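Local coordinates for protein HIRA (Homo sapiens, PDB 5YJE) that works with ASF1A in replication-independent chromatin assembly and is needed for periodic repression of histone genes, this chain being the C-terminal part of the protein, at residues T98-G101 with V106-A109; L115-F118 with R124-S127; Y144-T149 with L154-V159; V163-E168 with F205-S210; S183-T188 with P193-S198. All blocks are in the same frame, centred on the assembly; numbering follows the deposited sequence.

Overall arrangement
The chain builds a row of four-stranded antiparallel sheets, and the first three contacts follow it in series. Interaction 1 closes the first hairpin of one sheet. Interaction 2 comes next in that sheet and closes the short loop after strand 114-119. Interaction 3 closes the central hairpin of the following sheet, which packs on both earlier contacts. Interaction 4 closes a loop of 36 residues, from the last strand of that sheet to the third strand of the next. It joins interaction 3 through neighbouring strands 153-158 and 163-170. Interaction 5, a hairpin, is nested inside this loop; no two contacts cross. Interactions 3 and 5 meet through Met146. Interactions 2, 3 and 4 also touch neighbouring subunits.

Interaction 1 (T98-G101 with V106-A109); sequences TAAG and VCVA
Ala100 and Cys107 pair in a beta hairpin, the first two strands of a four-stranded antiparallel sheet with up-and-down order. Such sheets resemble the blades of beta-propellers, consistent with the family of this part of HIRA. Two hydrogen-bonded pairs hold the hairpin. Ala100 N donates to Cys107 O at 2.9 Å, and Cys107 N returns a bond to Ala100 O at 2.8 Å. Two residues away along each strand, Thr98 N reaches Ala109 O at 3.2 Å, and Ala109 N reaches Thr98 O at 3.0 Å. Between these pairs, the CA of Ala99 comes within 3.3 Å of Cys107 O in a CA-H...O contact. The CA atoms come closest in the non-hydrogen-bonded pairs, with Gly101 CA 4.0 Å from Val106 CA.

The side chains are small on both faces. Ala99, Val106 and Val108 share one face, which packs on strands 60-71 and 74-83 of the preceding sheet. Ala99 CB rests against the CG1 branch of Val108 at 3.8 Å. Thr98, Ala100, Cys107 and Ala109 share the other face. From it, Ala100, Cys107 and Ala109 pack on strand 135-141 of the next sheet. The hairpin is therefore held between two other sheets. Cys107 carries its sulfur between the backbone N and the carbonyl carbon, chi1 49°. This brings SG across to the partner strand, 3.7 Å from Ala100 O.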
# COMPACT_ATOMS: atom_id res chain seq x y z
N THR B 98 -22.55 17.84 -4.15
CA THR B 98 -22.86 17.65 -2.73
C THR B 98 -21.68 18.15 -1.92
O THR B 98 -20.66 18.56 -2.47
CB THR B 98 -23.22 16.18 -2.39
OG1 THR B 98 -23.55 16.08 -1.00
CG2 THR B 98 -22.06 15.19 -2.64
N ALA B 99 -21.81 18.08 -0.60
CA ALA B 99 -20.80 18.64 0.27
C ALA B 99 -20.87 17.96 1.63
O ALA B 99 -21.89 17.39 2.00
CB ALA B 99 -20.97 20.16 0.40
N ALA B 100 -19.77 18.04 2.38
CA ALA B 100 -19.72 17.55 3.75
C ALA B 100 -18.65 18.36 4.48
O ALA B 100 -17.89 19.11 3.87
CB ALA B 100 -19.43 16.04 3.82
N GLY B 101 -18.60 18.21 5.80
CA GLY B 101 -17.67 19.01 6.58
C GLY B 101 -17.60 18.55 8.02
O GLY B 101 -18.53 17.93 8.55
N VAL B 106 -13.93 21.13 5.08
CA VAL B 106 -15.16 21.18 4.31
C VAL B 106 -14.78 20.64 2.94
O VAL B 106 -13.78 21.06 2.37
CB VAL B 106 -15.71 22.62 4.18
CG1 VAL B 106 -16.82 22.67 3.16
CG2 VAL B 106 -16.19 23.14 5.52
N CYS B 107 -15.55 19.72 2.42
CA CYS B 107 -15.22 19.22 1.09
C CYS B 107 -16.46 19.23 0.23
O CYS B 107 -17.59 19.16 0.74
CB CYS B 107 -14.61 17.82 1.15
SG CYS B 107 -15.59 16.76 2.14
N VAL B 108 -16.24 19.35 -1.07
CA VAL B 108 -17.33 19.43 -2.04
C VAL B 108 -17.02 18.46 -3.16
O VAL B 108 -15.85 18.29 -3.54
CB VAL B 108 -17.55 20.86 -2.60
CG1 VAL B 108 -18.08 21.81 -1.51
CG2 VAL B 108 -16.29 21.40 -3.20
N ALA B 109 -18.06 17.83 -3.68
CA ALA B 109 -17.94 17.03 -4.88
C ALA B 109 -18.73 17.70 -5.99
O ALA B 109 -19.87 18.15 -5.78
CB ALA B 109 -18.39 15.58 -4.65

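Interaction 2 (L115-F118 with R124-S127); sequences LSVF and RLLS
Arg124 reaches back along strand 114-119 and grips Ser116 by hydrogen bonds. Its NH2 donates to Ser116 OG at 3.2 Å, nearly in the guanidinium plane. NH1 makes a weak bond to the same oxygen. NH1 also donates to Leu126 O at 3.1 Å, again in the guanidinium plane. The side chain is extended as far as CD and then bends about the CG-CD bond, chi3 -57°, which turns the guanidinium toward both acceptors. These in-plane bonds should limit its rotation. One backbone bond joins the segments directly: Leu125 N donates to Val117 O at 2.8 Å and is almost straight, 176°.

The other contacts are by packing. The Phe118 ring runs obliquely to the arginine, with ring and guanidinium planes 58° apart. Phe118 CZ lies 3.8 Å above the plane of the Arg124 guanidinium, toward its rim, while Phe118 CE2 touches Arg124 CB at 3.7 Å. Leu125 places CD1 3.7 Å from the carbonyl carbon of Phe118. Val117 meets Leu125 more loosely, CG1 to CD1 at 4.3 Å.

Segment 124-127 also reaches another chain: the backbone N of Arg124 is hydrogen-bonded to Glu278 of the second subunit, and Ser127 OG to Thr286 of that subunit. The arrangement joins a connecting loop to the third strand of a four-stranded antiparallel meander, at an interface of the trimer.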
# COMPACT_ATOMS: atom_id res chain seq x y z
N LEU B 115 -13.38 16.22 -6.64
CA LEU B 115 -13.58 16.42 -5.22
C LEU B 115 -12.56 17.43 -4.72
O LEU B 115 -11.36 17.27 -4.98
CB LEU B 115 -13.46 15.08 -4.48
CG LEU B 115 -13.12 15.14 -3.00
CD1 LEU B 115 -14.31 15.65 -2.22
CD2 LEU B 115 -12.74 13.77 -2.55
N SER B 116 -13.02 18.47 -4.03
CA SER B 116 -12.12 19.50 -3.51
C SER B 116 -12.26 19.60 -2.00
O SER B 116 -13.34 19.43 -1.44
CB SER B 116 -12.39 20.87 -4.16
OG SER B 116 -12.16 20.82 -5.56
N VAL B 117 -11.14 19.84 -1.34
CA VAL B 117 -11.07 19.81 0.11
C VAL B 117 -10.50 21.15 0.59
O VAL B 117 -9.44 21.58 0.13
CB VAL B 117 -10.24 18.61 0.61
CG1 VAL B 117 -10.14 18.60 2.13
CG2 VAL B 117 -10.85 17.29 0.07
N PHE B 118 -11.22 21.79 1.51
CA PHE B 118 -10.95 23.12 2.03
C PHE B 118 -10.77 23.08 3.54
O PHE B 118 -11.39 22.28 4.25
CB PHE B 118 -12.08 24.10 1.67
CG PHE B 118 -12.22 24.31 0.21
CD1 PHE B 118 -13.07 23.51 -0.54
CD2 PHE B 118 -11.46 25.28 -0.44
CE1 PHE B 118 -13.18 23.70 -1.92
CE2 PHE B 118 -11.55 25.45 -1.80
CZ PHE B 118 -12.42 24.67 -2.55
N ARG B 124 -8.17 26.09 0.09
CA ARG B 124 -8.03 24.82 -0.60
C ARG B 124 -6.79 24.10 -0.10
O ARG B 124 -5.69 24.65 -0.14
CB ARG B 124 -7.92 25.03 -2.11
CG ARG B 124 -7.37 23.78 -2.78
CD ARG B 124 -7.31 23.90 -4.26
NE ARG B 124 -8.61 24.19 -4.88
CZ ARG B 124 -9.53 23.28 -5.18
NH1 ARG B 124 -9.33 21.99 -4.87
NH2 ARG B 124 -10.67 23.65 -5.76
N LEU B 125 -6.96 22.86 0.36
CA LEU B 125 -5.83 22.13 0.93
C LEU B 125 -5.09 21.25 -0.07
O LEU B 125 -3.89 21.02 0.09
CB LEU B 125 -6.32 21.28 2.10
CG LEU B 125 -6.84 22.11 3.26
CD1 LEU B 125 -7.59 21.24 4.28
CD2 LEU B 125 -5.69 22.84 3.92
N LEU B 126 -5.78 20.75 -1.10
CA LEU B 126 -5.20 19.84 -2.07
C LEU B 126 -5.80 20.14 -3.43
O LEU B 126 -6.89 20.69 -3.53
CB LEU B 126 -5.48 18.36 -1.74
CG LEU B 126 -5.24 17.92 -0.30
CD1 LEU B 126 -6.16 16.77 0.11
CD2 LEU B 126 -3.78 17.56 -0.11
N SER B 127 -5.08 19.75 -4.47
CA SER B 127 -5.59 19.79 -5.82
C SER B 127 -6.90 19.02 -5.95
O SER B 127 -7.15 18.10 -5.19
CB SER B 127 -4.54 19.22 -6.78
OG SER B 127 -3.35 19.96 -6.66

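Interaction 3 (Y144-T149 with L154-V159); sequences YVMALT and LSVWDV
Met146 and Val156 face each other in the central hairpin of a four-stranded antiparallel sheet. Met146 CG lies 3.9 Å from Val156 CG2, while its SD, beyond an extended chain, reaches Leu154 CD2 at 3.9 Å. Leu148 lies alongside Leu154, with Leu148 CD1 3.7 Å from Leu154 CG. At the other end of this face, the Tyr144 ring crosses Asp158 at a slant, with Tyr144 CE1 3.7 Å from Asp158 CB and ring and carboxylate planes 52° apart. The opposite face carries Val145, Ala147, Ser155 and Trp157. There Ala147 CB meets the edge of the indole at CZ3, 4.1 Å away, and Ser155 CB lies over one face of the indole, toward its rim.

Backbone bonds set this register. Val145 and Trp157 bond to each other in both directions, as do Ala147 and Ser155. Further out, Arg161 forms a salt bridge with Asp158 OD2. Met146 packs on Ile185 and Leu187 of the next sheet. The indole also joins the trimer, since NE1 bonds to Leu209 O of the second subunit. Past the strand end, Val159 CG1 folds back to Val145 CG2 at 3.8 Å.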
# COMPACT_ATOMS: atom_id res chain seq x y z
N TYR B 144 -10.63 13.23 8.15
CA TYR B 144 -10.90 12.11 7.26
C TYR B 144 -12.06 12.46 6.33
O TYR B 144 -13.12 12.90 6.79
CB TYR B 144 -11.19 10.84 8.06
CG TYR B 144 -9.99 10.32 8.84
CD1 TYR B 144 -8.96 9.62 8.21
CD2 TYR B 144 -9.89 10.52 10.22
CE1 TYR B 144 -7.86 9.13 8.94
CE2 TYR B 144 -8.79 10.05 10.95
CZ TYR B 144 -7.78 9.36 10.31
OH TYR B 144 -6.71 8.89 11.05
N VAL B 145 -11.84 12.27 5.04
CA VAL B 145 -12.84 12.51 4.01
C VAL B 145 -13.12 11.18 3.34
O VAL B 145 -12.19 10.48 2.92
CB VAL B 145 -12.38 13.56 2.98
CG1 VAL B 145 -13.43 13.70 1.86
CG2 VAL B 145 -12.15 14.90 3.66
N MET B 146 -14.39 10.83 3.26
CA MET B 146 -14.84 9.58 2.67
C MET B 146 -15.75 9.89 1.49
O MET B 146 -16.70 10.66 1.62
CB MET B 146 -15.56 8.71 3.70
CG MET B 146 -16.09 7.41 3.14
SD MET B 146 -16.76 6.25 4.37
CE MET B 146 -18.24 7.01 4.97
N ALA B 147 -15.46 9.30 0.34
CA ALA B 147 -16.30 9.42 -0.84
C ALA B 147 -16.82 8.05 -1.24
O ALA B 147 -16.04 7.10 -1.40
CB ALA B 147 -15.51 10.06 -1.99
N LEU B 148 -18.14 7.94 -1.39
CA LEU B 148 -18.81 6.77 -1.95
C LEU B 148 -19.31 7.13 -3.35
O LEU B 148 -20.09 8.08 -3.50
CB LEU B 148 -19.99 6.33 -1.08
CG LEU B 148 -19.87 5.21 -0.02
CD1 LEU B 148 -19.11 5.65 1.22
CD2 LEU B 148 -21.25 4.75 0.38
N THR B 149 -18.88 6.38 -4.35
CA THR B 149 -19.14 6.73 -5.74
C THR B 149 -20.29 5.91 -6.33
O THR B 149 -20.73 4.90 -5.78
CB THR B 149 -17.88 6.57 -6.60
OG1 THR B 149 -17.49 5.18 -6.63
CG2 THR B 149 -16.73 7.41 -6.05
N LEU B 154 -15.55 3.01 -2.39
CA LEU B 154 -15.45 3.78 -1.17
C LEU B 154 -14.00 4.20 -1.01
O LEU B 154 -13.09 3.38 -1.20
CB LEU B 154 -15.91 2.93 0.04
CG LEU B 154 -16.03 3.56 1.43
CD1 LEU B 154 -16.93 2.67 2.29
CD2 LEU B 154 -14.71 3.78 2.13
N SER B 155 -13.78 5.47 -0.69
CA SER B 155 -12.43 5.97 -0.48
C SER B 155 -12.39 6.79 0.80
O SER B 155 -13.37 7.45 1.17
CB SER B 155 -11.93 6.84 -1.63
OG SER B 155 -11.77 6.10 -2.82
N VAL B 156 -11.26 6.72 1.49
CA VAL B 156 -11.04 7.52 2.68
C VAL B 156 -9.64 8.10 2.59
O VAL B 156 -8.68 7.39 2.30
CB VAL B 156 -11.20 6.72 3.99
CG1 VAL B 156 -11.00 7.63 5.21
CG2 VAL B 156 -12.57 6.03 4.05
N TRP B 157 -9.55 9.40 2.80
CA TRP B 157 -8.27 10.09 2.83
C TRP B 157 -8.13 10.80 4.16
O TRP B 157 -9.10 11.34 4.70
CB TRP B 157 -8.15 11.09 1.69
CG TRP B 157 -8.18 10.49 0.33
CD1 TRP B 157 -7.12 9.96 -0.36
CD2 TRP B 157 -9.32 10.39 -0.53
NE1 TRP B 157 -7.54 9.52 -1.60
CE2 TRP B 157 -8.89 9.77 -1.73
CE3 TRP B 157 -10.66 10.76 -0.40
CZ2 TRP B 157 -9.75 9.52 -2.79
CZ3 TRP B 157 -11.52 10.51 -1.46
CH2 TRP B 157 -11.06 9.90 -2.64
N ASP B 158 -6.92 10.75 4.69
CA ASP B 158 -6.51 11.58 5.81
C ASP B 158 -5.97 12.86 5.18
O ASP B 158 -4.84 12.90 4.71
CB ASP B 158 -5.46 10.85 6.64
CG ASP B 158 -4.96 11.65 7.83
OD1 ASP B 158 -5.10 12.89 7.86
OD2 ASP B 158 -4.36 11.03 8.72
N VAL B 159 -6.78 13.92 5.14
CA VAL B 159 -6.28 15.11 4.45
C VAL B 159 -5.24 15.84 5.29
O VAL B 159 -4.43 16.58 4.75
CB VAL B 159 -7.41 16.09 4.04
CG1 VAL B 159 -8.42 15.39 3.13
CG2 VAL B 159 -8.07 16.66 5.24

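Interaction 4 (V163-E168 with F205-S210); sequences VVVVKE and FNPSLS
Val166 meets Phe205 where the last strand of one four-stranded sheet passes the third strand of the next. Val165 and Val166 form a classic beta bulge, both opposite Val156, and the chain turns a corner there. CB of Val166 points toward segment 205-210 and spreads two methyls at the phenyl ring. CG1 is opposite the backbone N, chi1 -176°, and this carries it over one face of Phe205. It lies 4.1 Å from the centroid of that ring and 24° off the normal, a CH-pi contact. Its nearest ring atom is Phe205 CD2 at 3.8 Å. CG2, the other branch, meets the same Phe205 CD2 at 3.9 Å and also packs on Pro193. One ring atom thus touches both methyls.

Within the chain Phe205 packs edge-to-face with Trp212; Lys167 of the third subunit also packs against it.

Val165, the first residue of the bulge pair, packs elsewhere on segment 205-210. It lies alongside Pro207, both pointing the same way, with Val165 CG1 3.7 Å from Pro207 CG. The carbonyl oxygen of Val165 approaches Pro207 CB at 3.6 Å. No hydrogen bond joins the two segments.

From Pro207 to Leu209 the backbone angles are helical. Asn206 fixes this turn as an Asx motif: its OD1 accepts from Leu209 N at 2.9 Å, and its ND2 is hydrogen-bonded to Thr286 O of the same chain.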
# COMPACT_ATOMS: atom_id res chain seq x y z
N VAL B 163 -2.55 11.32 3.13
CA VAL B 163 -2.32 9.95 2.69
C VAL B 163 -3.68 9.30 2.51
O VAL B 163 -4.66 9.68 3.15
CB VAL B 163 -1.42 9.19 3.70
CG1 VAL B 163 -2.16 8.91 4.98
CG2 VAL B 163 -0.86 7.91 3.07
N VAL B 164 -3.76 8.35 1.57
CA VAL B 164 -4.99 7.59 1.41
C VAL B 164 -5.12 6.64 2.59
O VAL B 164 -4.12 6.08 3.07
CB VAL B 164 -5.01 6.82 0.08
CG1 VAL B 164 -3.79 5.87 -0.02
CG2 VAL B 164 -6.31 6.05 -0.08
N VAL B 165 -6.33 6.49 3.11
CA VAL B 165 -6.61 5.50 4.13
C VAL B 165 -7.27 4.27 3.54
O VAL B 165 -6.85 3.14 3.80
CB VAL B 165 -7.48 6.11 5.25
CG1 VAL B 165 -7.82 5.06 6.26
CG2 VAL B 165 -6.75 7.28 5.89
N VAL B 166 -8.30 4.47 2.72
CA VAL B 166 -8.98 3.39 2.03
C VAL B 166 -9.00 3.74 0.55
O VAL B 166 -9.54 4.79 0.16
CB VAL B 166 -10.41 3.17 2.55
CG1 VAL B 166 -11.03 1.99 1.86
CG2 VAL B 166 -10.41 3.00 4.07
N LYS B 167 -8.47 2.85 -0.29
CA LYS B 167 -8.29 3.10 -1.72
C LYS B 167 -9.37 2.36 -2.51
O LYS B 167 -9.23 1.17 -2.80
CB LYS B 167 -6.89 2.67 -2.16
CG LYS B 167 -6.64 2.73 -3.66
CD LYS B 167 -6.68 4.14 -4.19
CE LYS B 167 -6.35 4.23 -5.69
NZ LYS B 167 -4.97 3.78 -6.02
N GLU B 168 -10.44 3.08 -2.87
CA GLU B 168 -11.46 2.63 -3.83
C GLU B 168 -11.89 1.17 -3.63
O GLU B 168 -11.82 0.35 -4.54
CB GLU B 168 -10.97 2.83 -5.27
CG GLU B 168 -11.10 4.25 -5.81
CD GLU B 168 -9.85 4.71 -6.57
OE1 GLU B 168 -9.24 5.71 -6.12
OE2 GLU B 168 -9.48 4.07 -7.59
N PHE B 205 -14.14 -1.57 7.37
CA PHE B 205 -12.96 -1.79 6.55
C PHE B 205 -11.72 -1.50 7.39
O PHE B 205 -11.56 -0.39 7.92
CB PHE B 205 -12.95 -0.94 5.28
CG PHE B 205 -11.89 -1.38 4.31
CD1 PHE B 205 -12.16 -2.36 3.38
CD2 PHE B 205 -10.61 -0.86 4.38
CE1 PHE B 205 -11.15 -2.81 2.51
CE2 PHE B 205 -9.63 -1.29 3.52
CZ PHE B 205 -9.90 -2.27 2.58
N ASN B 206 -10.84 -2.49 7.52
CA ASN B 206 -9.62 -2.28 8.26
C ASN B 206 -8.54 -1.84 7.29
O ASN B 206 -8.28 -2.55 6.31
CB ASN B 206 -9.19 -3.54 9.01
CG ASN B 206 -8.04 -3.27 9.97
OD1 ASN B 206 -6.91 -3.70 9.73
ND2 ASN B 206 -8.31 -2.51 11.03
N PRO B 207 -7.91 -0.68 7.49
CA PRO B 207 -6.94 -0.21 6.48
C PRO B 207 -5.65 -1.00 6.48
O PRO B 207 -5.08 -1.24 5.41
CB PRO B 207 -6.73 1.27 6.85
CG PRO B 207 -7.93 1.65 7.66
CD PRO B 207 -8.26 0.37 8.45
N SER B 208 -5.19 -1.47 7.64
CA SER B 208 -3.96 -2.26 7.69
C SER B 208 -4.16 -3.66 7.11
O SER B 208 -3.33 -4.15 6.33
CB SER B 208 -3.47 -2.34 9.13
OG SER B 208 -3.15 -1.05 9.60
N LEU B 209 -5.22 -4.36 7.53
CA LEU B 209 -5.45 -5.67 6.93
C LEU B 209 -5.94 -5.53 5.50
O LEU B 209 -5.73 -6.44 4.68
CB LEU B 209 -6.46 -6.48 7.75
CG LEU B 209 -6.05 -7.28 8.99
CD1 LEU B 209 -7.28 -8.02 9.50
CD2 LEU B 209 -4.87 -8.26 8.77
N SER B 210 -6.58 -4.39 5.17
CA SER B 210 -7.13 -4.13 3.85
C SER B 210 -8.31 -5.06 3.55
O SER B 210 -8.44 -5.60 2.46
CB SER B 210 -6.07 -4.22 2.75
OG SER B 210 -6.36 -3.28 1.73

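Interaction 5 (S183-T188 with P193-S198); sequences SQILLT and PVMNLS
In a beta hairpin, the torsions of Met195 fold it back on Ile185. Its CG stands opposite the carbonyl carbon, chi1 -48°, and the chain bends again at chi2, -89°. The CE methyl then lies along Ile185, 3.6 Å from CG2 and 3.7 Å from CG1. In Ile185, chi1 -71° sets CG2 anti to the backbone N and CG1 beside it, and both branches touch the methyl of Met195. The two side chains run side by side in the same direction.

The hairpin forms the first two strands of a four-stranded antiparallel sheet. Leu186 and Val194 bond to each other in both directions. Gln184 and Asn196 make the second hydrogen-bonded pair, with Asn196 N donating to Gln184 O at 2.9 Å. Gln184 N uses a lone pair of Asn196 O in the carbonyl plane, at 3.1 Å. Ser183 N makes a further, weak bond to the same oxygen at 2.9 Å. Ser183 and Gln184 are therefore a classic beta bulge opposite Asn196, where the hairpin ends.

The two faces have different neighbours. Ile185, Leu187 and Pro193 pack on Met146 of the preceding sheet, and Ile185 also on Leu148. Leu186, Val194 and Asn196 share the other face with Gln184, and Ile247 of helix 243-247 packs on these three. Leu186 CB and Val194 CB are 4.0 Å apart. Near the turn, Thr188 crosses Val194 at about a right angle, with CG2 of Thr188 4.1 Å from CG2 of Val194.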
# COMPACT_ATOMS: atom_id res chain seq x y z
N SER B 183 -28.27 0.62 6.31
CA SER B 183 -29.08 1.39 7.25
C SER B 183 -28.29 2.55 7.83
O SER B 183 -28.81 3.67 7.93
CB SER B 183 -29.58 0.49 8.39
OG SER B 183 -29.91 -0.81 7.93
N GLN B 184 -27.05 2.29 8.24
CA GLN B 184 -26.23 3.37 8.77
C GLN B 184 -24.80 3.25 8.25
O GLN B 184 -24.31 2.15 7.96
CB GLN B 184 -26.20 3.40 10.31
CG GLN B 184 -27.49 3.92 10.96
CD GLN B 184 -28.45 2.80 11.36
OE1 GLN B 184 -28.03 1.71 11.75
NE2 GLN B 184 -29.75 3.08 11.27
N ILE B 185 -24.15 4.41 8.14
CA ILE B 185 -22.78 4.53 7.69
C ILE B 185 -22.03 5.39 8.69
O ILE B 185 -22.41 6.55 8.92
CB ILE B 185 -22.68 5.16 6.29
CG1 ILE B 185 -23.19 4.17 5.23
CG2 ILE B 185 -21.24 5.55 5.99
CD1 ILE B 185 -23.04 4.67 3.80
N LEU B 186 -20.99 4.84 9.30
CA LEU B 186 -20.12 5.61 10.17
C LEU B 186 -18.74 5.79 9.55
O LEU B 186 -18.21 4.89 8.89
CB LEU B 186 -19.91 4.94 11.54
CG LEU B 186 -21.00 4.39 12.44
CD1 LEU B 186 -20.31 3.79 13.67
CD2 LEU B 186 -21.97 5.48 12.84
N LEU B 187 -18.14 6.93 9.83
CA LEU B 187 -16.72 7.14 9.61
C LEU B 187 -16.12 7.51 10.96
O LEU B 187 -16.34 8.63 11.45
CB LEU B 187 -16.49 8.23 8.56
CG LEU B 187 -15.02 8.48 8.25
CD1 LEU B 187 -14.34 7.18 7.74
CD2 LEU B 187 -14.92 9.64 7.25
N THR B 188 -15.37 6.59 11.55
CA THR B 188 -14.90 6.79 12.91
C THR B 188 -13.78 7.83 12.95
O THR B 188 -13.23 8.25 11.92
CB THR B 188 -14.42 5.48 13.52
OG1 THR B 188 -13.11 5.15 13.02
CG2 THR B 188 -15.41 4.37 13.19
N PRO B 193 -14.32 3.13 7.90
CA PRO B 193 -15.73 3.08 7.52
C PRO B 193 -16.42 1.84 8.06
O PRO B 193 -15.89 0.73 8.04
CB PRO B 193 -15.67 3.07 5.98
CG PRO B 193 -14.35 2.43 5.65
CD PRO B 193 -13.42 2.65 6.83
N VAL B 194 -17.64 2.06 8.53
CA VAL B 194 -18.51 1.03 9.07
C VAL B 194 -19.85 1.10 8.34
O VAL B 194 -20.43 2.18 8.19
CB VAL B 194 -18.71 1.20 10.59
CG1 VAL B 194 -19.50 0.06 11.16
CG2 VAL B 194 -17.36 1.31 11.27
N MET B 195 -20.31 -0.05 7.87
CA MET B 195 -21.58 -0.24 7.18
C MET B 195 -22.46 -1.12 8.06
O MET B 195 -22.15 -2.31 8.27
CB MET B 195 -21.36 -0.87 5.81
CG MET B 195 -20.26 -0.20 5.01
SD MET B 195 -20.86 1.17 4.00
CE MET B 195 -19.90 2.52 4.64
N ASN B 196 -23.52 -0.54 8.61
CA ASN B 196 -24.50 -1.27 9.40
C ASN B 196 -25.68 -1.61 8.48
O ASN B 196 -26.43 -0.71 8.07
CB ASN B 196 -24.96 -0.44 10.60
CG ASN B 196 -25.29 -1.30 11.80
OD1 ASN B 196 -24.46 -1.56 12.62
ND2 ASN B 196 -26.49 -1.82 11.84
N LEU B 197 -25.82 -2.90 8.17
CA LEU B 197 -26.85 -3.42 7.28
C LEU B 197 -28.14 -3.74 8.04
O LEU B 197 -28.15 -3.97 9.26
CB LEU B 197 -26.37 -4.69 6.57
CG LEU B 197 -25.06 -4.64 5.77
CD1 LEU B 197 -24.84 -5.94 5.01
CD2 LEU B 197 -25.05 -3.47 4.81
N SER B 198 -29.25 -3.76 7.29
CA SER B 198 -30.55 -3.98 7.91
C SER B 198 -30.71 -5.40 8.46
O SER B 198 -31.51 -5.60 9.37
CB SER B 198 -31.67 -3.69 6.90
OG SER B 198 -31.69 -4.66 5.88